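Local coordinates for protein DegT/DnrJ/EryC1/StrS aminotransferase (Brucella abortus 2308, PDB 4QGR) that binds pyridoxal 5'-phosphate and probably acts as a transaminase, at residues E46-L51 against T220-L225. Residues are numbered along the deposited sequence; the frame is centred on the assembly and turned at random.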
ATOM      1  N   GLU A  46      -4.328   3.276 -19.206  1.00 17.89           N
ATOM      2  CA  GLU A  46      -3.539   3.052 -20.387  1.00 18.44           C
ATOM      3  C   GLU A  46      -2.566   1.897 -20.161  1.00 16.47           C
ATOM      4  O   GLU A  46      -2.420   0.983 -21.015  1.00 15.68           O
ATOM      5  CB  GLU A  46      -2.851   4.369 -20.792  1.00 21.39           C
ATOM      6  CG  GLU A  46      -2.021   4.255 -22.038  1.00 24.02           C
ATOM      7  CD  GLU A  46      -1.243   5.532 -22.377  1.00 27.51           C
ATOM      8  OE1 GLU A  46      -1.389   6.587 -21.671  1.00 28.42           O
ATOM      9  OE2 GLU A  46      -0.445   5.415 -23.342  1.00 28.54           O
ATOM     10  N   PHE A  47      -1.886   1.919 -19.019  1.00 14.84           N
ATOM     11  CA  PHE A  47      -0.943   0.849 -18.715  1.00 13.79           C
ATOM     12  C   PHE A  47      -1.694  -0.487 -18.535  1.00 13.82           C
ATOM     13  O   PHE A  47      -1.233  -1.521 -19.021  1.00 13.69           O
ATOM     14  CB  PHE A  47      -0.058   1.219 -17.505  1.00 13.01           C
ATOM     15  CG  PHE A  47       0.801   0.112 -17.015  1.00 12.42           C
ATOM     16  CD1 PHE A  47       1.851  -0.362 -17.793  1.00 12.31           C
ATOM     17  CD2 PHE A  47       0.589  -0.460 -15.779  1.00 11.94           C
ATOM     18  CE1 PHE A  47       2.636  -1.385 -17.360  1.00 11.80           C
ATOM     19  CE2 PHE A  47       1.386  -1.467 -15.334  1.00 11.36           C
ATOM     20  CZ  PHE A  47       2.432  -1.929 -16.131  1.00 11.60           C
ATOM     21  N   GLU A  48      -2.830  -0.464 -17.862  1.00 13.93           N
ATOM     22  CA  GLU A  48      -3.590  -1.722 -17.661  1.00 15.07           C
ATOM     23  C   GLU A  48      -3.912  -2.347 -19.030  1.00 15.91           C
ATOM     24  O   GLU A  48      -3.795  -3.558 -19.222  1.00 15.14           O
ATOM     25  CB  GLU A  48      -4.890  -1.462 -16.885  1.00 15.38           C
ATOM     26  CG  GLU A  48      -4.683  -1.132 -15.400  1.00 15.12           C
ATOM     27  CD  GLU A  48      -5.992  -0.819 -14.631  1.00 16.07           C
ATOM     28  OE1 GLU A  48      -7.030  -0.446 -15.250  1.00 16.28           O
ATOM     29  OE2 GLU A  48      -5.988  -0.938 -13.394  1.00 15.13           O
ATOM     30  N   LYS A  49      -4.328  -1.518 -19.973  1.00 17.90           N
ATOM     31  CA  LYS A  49      -4.676  -2.028 -21.307  1.00 18.63           C
ATOM     32  C   LYS A  49      -3.522  -2.593 -22.079  1.00 17.71           C
ATOM     33  O   LYS A  49      -3.607  -3.678 -22.640  1.00 16.29           O
ATOM     34  CB  LYS A  49      -5.334  -0.933 -22.141  1.00 21.85           C
ATOM     35  CG  LYS A  49      -6.747  -0.783 -21.697  1.00 25.44           C
ATOM     36  CD  LYS A  49      -7.353   0.545 -22.073  1.00 29.34           C
ATOM     37  CE  LYS A  49      -8.588   0.765 -21.203  1.00 33.27           C
ATOM     38  NZ  LYS A  49      -9.247   2.048 -21.530  1.00 35.79           N
ATOM     39  N   LYS A  50      -2.422  -1.851 -22.086  1.00 17.24           N
ATOM     40  CA  LYS A  50      -1.236  -2.262 -22.826  1.00 17.13           C
ATOM     41  C   LYS A  50      -0.615  -3.498 -22.191  1.00 15.82           C
ATOM     42  O   LYS A  50      -0.266  -4.448 -22.922  1.00 15.84           O
ATOM     43  CB  LYS A  50      -0.235  -1.116 -22.948  1.00 18.06           C
ATOM     44  CG  LYS A  50      -0.761  -0.043 -23.892  1.00 20.34           C
ATOM     45  CD  LYS A  50       0.168   1.150 -24.082  1.00 22.07           C
ATOM     46  CE  LYS A  50      -0.359   2.000 -25.258  1.00 24.70           C
ATOM     47  NZ  LYS A  50      -0.123   3.455 -25.002  1.00 26.98           N
ATOM     48  N   LEU A  51      -0.565  -3.549 -20.860  1.00 14.97           N
ATOM     49  CA  LEU A  51      -0.050  -4.755 -20.189  1.00 14.45           C
ATOM     50  C   LEU A  51      -0.980  -5.956 -20.422  1.00 14.34           C
ATOM     51  O   LEU A  51      -0.530  -7.082 -20.696  1.00 13.62           O
ATOM     52  CB  LEU A  51       0.139  -4.553 -18.696  1.00 14.03           C
ATOM     53  CG  LEU A  51       0.829  -5.690 -17.940  1.00 13.72           C
ATOM     54  CD1 LEU A  51       2.196  -6.034 -18.506  1.00 13.97           C
ATOM     55  CD2 LEU A  51       0.924  -5.346 -16.449  1.00 13.53           C
ATOM     56  N   THR A 220     -14.810  -7.060  -8.584  1.00 17.58           N
ATOM     57  CA  THR A 220     -14.663  -7.201  -7.137  1.00 17.77           C
ATOM     58  C   THR A 220     -13.296  -6.699  -6.715  1.00 15.97           C
ATOM     59  O   THR A 220     -13.165  -6.042  -5.694  1.00 15.59           O
ATOM     60  CB  THR A 220     -14.936  -8.660  -6.675  1.00 18.74           C
ATOM     61  OG1 THR A 220     -16.272  -9.062  -7.129  1.00 20.77           O
ATOM     62  CG2 THR A 220     -14.906  -8.720  -5.245  1.00 19.67           C
ATOM     63  N   LEU A 221     -12.271  -6.999  -7.499  1.00 15.75           N
ATOM     64  CA  LEU A 221     -10.902  -6.539  -7.145  1.00 14.71           C
ATOM     65  C   LEU A 221     -10.820  -5.000  -7.197  1.00 15.24           C
ATOM     66  O   LEU A 221     -10.181  -4.355  -6.362  1.00 14.14           O
ATOM     67  CB  LEU A 221      -9.828  -7.171  -8.034  1.00 14.52           C
ATOM     68  CG  LEU A 221      -9.668  -8.658  -7.782  1.00 14.53           C
ATOM     69  CD1 LEU A 221      -8.784  -9.258  -8.856  1.00 14.49           C
ATOM     70  CD2 LEU A 221      -9.084  -8.952  -6.403  1.00 14.69           C
ATOM     71  N   ARG A 222     -11.517  -4.411  -8.163  1.00 15.69           N
ATOM     72  CA  ARG A 222     -11.505  -2.975  -8.306  1.00 15.84           C
ATOM     73  C   ARG A 222     -12.255  -2.308  -7.160  1.00 15.83           C
ATOM     74  O   ARG A 222     -11.950  -1.167  -6.798  1.00 16.14           O
ATOM     75  CB  ARG A 222     -12.050  -2.507  -9.659  1.00 16.52           C
ATOM     76  CG  ARG A 222     -11.166  -2.913 -10.846  1.00 16.51           C
ATOM     77  CD  ARG A 222     -11.578  -2.216 -12.149  1.00 17.00           C
ATOM     78  NE  ARG A 222     -10.997  -2.836 -13.349  1.00 17.33           N
ATOM     79  CZ  ARG A 222      -9.740  -2.638 -13.767  1.00 17.27           C
ATOM     80  NH1 ARG A 222      -8.898  -1.865 -13.071  1.00 16.38           N
ATOM     81  NH2 ARG A 222      -9.317  -3.246 -14.853  1.00 17.79           N
ATOM     82  N   SER A 223     -13.229  -3.020  -6.597  1.00 15.94           N
ATOM     83  CA  SER A 223     -13.915  -2.541  -5.419  1.00 16.31           C
ATOM     84  C   SER A 223     -12.998  -2.634  -4.197  1.00 16.01           C
ATOM     85  O   SER A 223     -12.836  -1.670  -3.473  1.00 16.11           O
ATOM     86  CB  SER A 223     -15.197  -3.359  -5.200  1.00 16.87           C
ATOM     87  OG  SER A 223     -15.773  -3.148  -3.922  1.00 16.91           O
ATOM     88  N   VAL A 224     -12.371  -3.780  -4.002  1.00 15.94           N
ATOM     89  CA  VAL A 224     -11.560  -4.023  -2.826  1.00 16.35           C
ATOM     90  C   VAL A 224     -10.405  -3.032  -2.712  1.00 15.46           C
ATOM     91  O   VAL A 224     -10.059  -2.593  -1.600  1.00 16.60           O
ATOM     92  CB  VAL A 224     -11.038  -5.496  -2.808  1.00 17.07           C
ATOM     93  CG1 VAL A 224      -9.972  -5.723  -1.740  1.00 17.52           C
ATOM     94  CG2 VAL A 224     -12.201  -6.448  -2.562  1.00 19.07           C
ATOM     95  N   LEU A 225      -9.790  -2.670  -3.837  1.00 14.91           N
ATOM     96  CA  LEU A 225      -8.627  -1.784  -3.779  1.00 14.30           C
ATOM     97  C   LEU A 225      -8.992  -0.354  -3.482  1.00 14.98           C
ATOM     98  O   LEU A 225      -8.100   0.457  -3.170  1.00 14.53           O
ATOM     99  CB  LEU A 225      -7.785  -1.885  -5.053  1.00 13.86           C
ATOM    100  CG  LEU A 225      -8.398  -1.288  -6.327  1.00 14.06           C
ATOM    101  CD1 LEU A 225      -8.187   0.201  -6.444  1.00 14.05           C
ATOM    102  CD2 LEU A 225      -7.812  -1.970  -7.538  1.00 14.28           C
TER
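Arg222 reaches out from helix 215-224 to meet Glu48 of helix 42-55 in a single salt bridge, spanning a separation of 12.3 Å between Arg222 CA and Glu48 CA. From CB the arginine leaves its helix toward the other; CG lies anti to the carbonyl carbon and the chain stays extended through CD to NE, which carries the guanidinium across to the carboxylate. The side chain also touches Ile61 of strand 59-63. At the tip, Arg222 NH1 donates to Glu48 OE2 at 3.1 Å, with an N-H...O angle of 157°, and more weakly to Glu48 OE1 at 3.2 Å. OE2 sits at the edge of the guanidinium, within its plane, but is itself approached on its syn side from 33° outside the carboxylate plane. The two flat groups are twisted 52° apart, and NH1 is shared unequally by the two oxygens. The other terminal nitrogen, NH2, hydrogen-bonds to Val60 O, while OE2 also accepts the backbone N-H of Ala62. Both charged ends are therefore tied to the backbone of strand 59-63, an outermost strand of the chain's main sheet, and probably join the two helices beside its edge. With just 77 Å² buried between the two segments, their contact probably rests on electrostatic pairing reinforced by backbone hydrogen bonding, with little apolar packing between them.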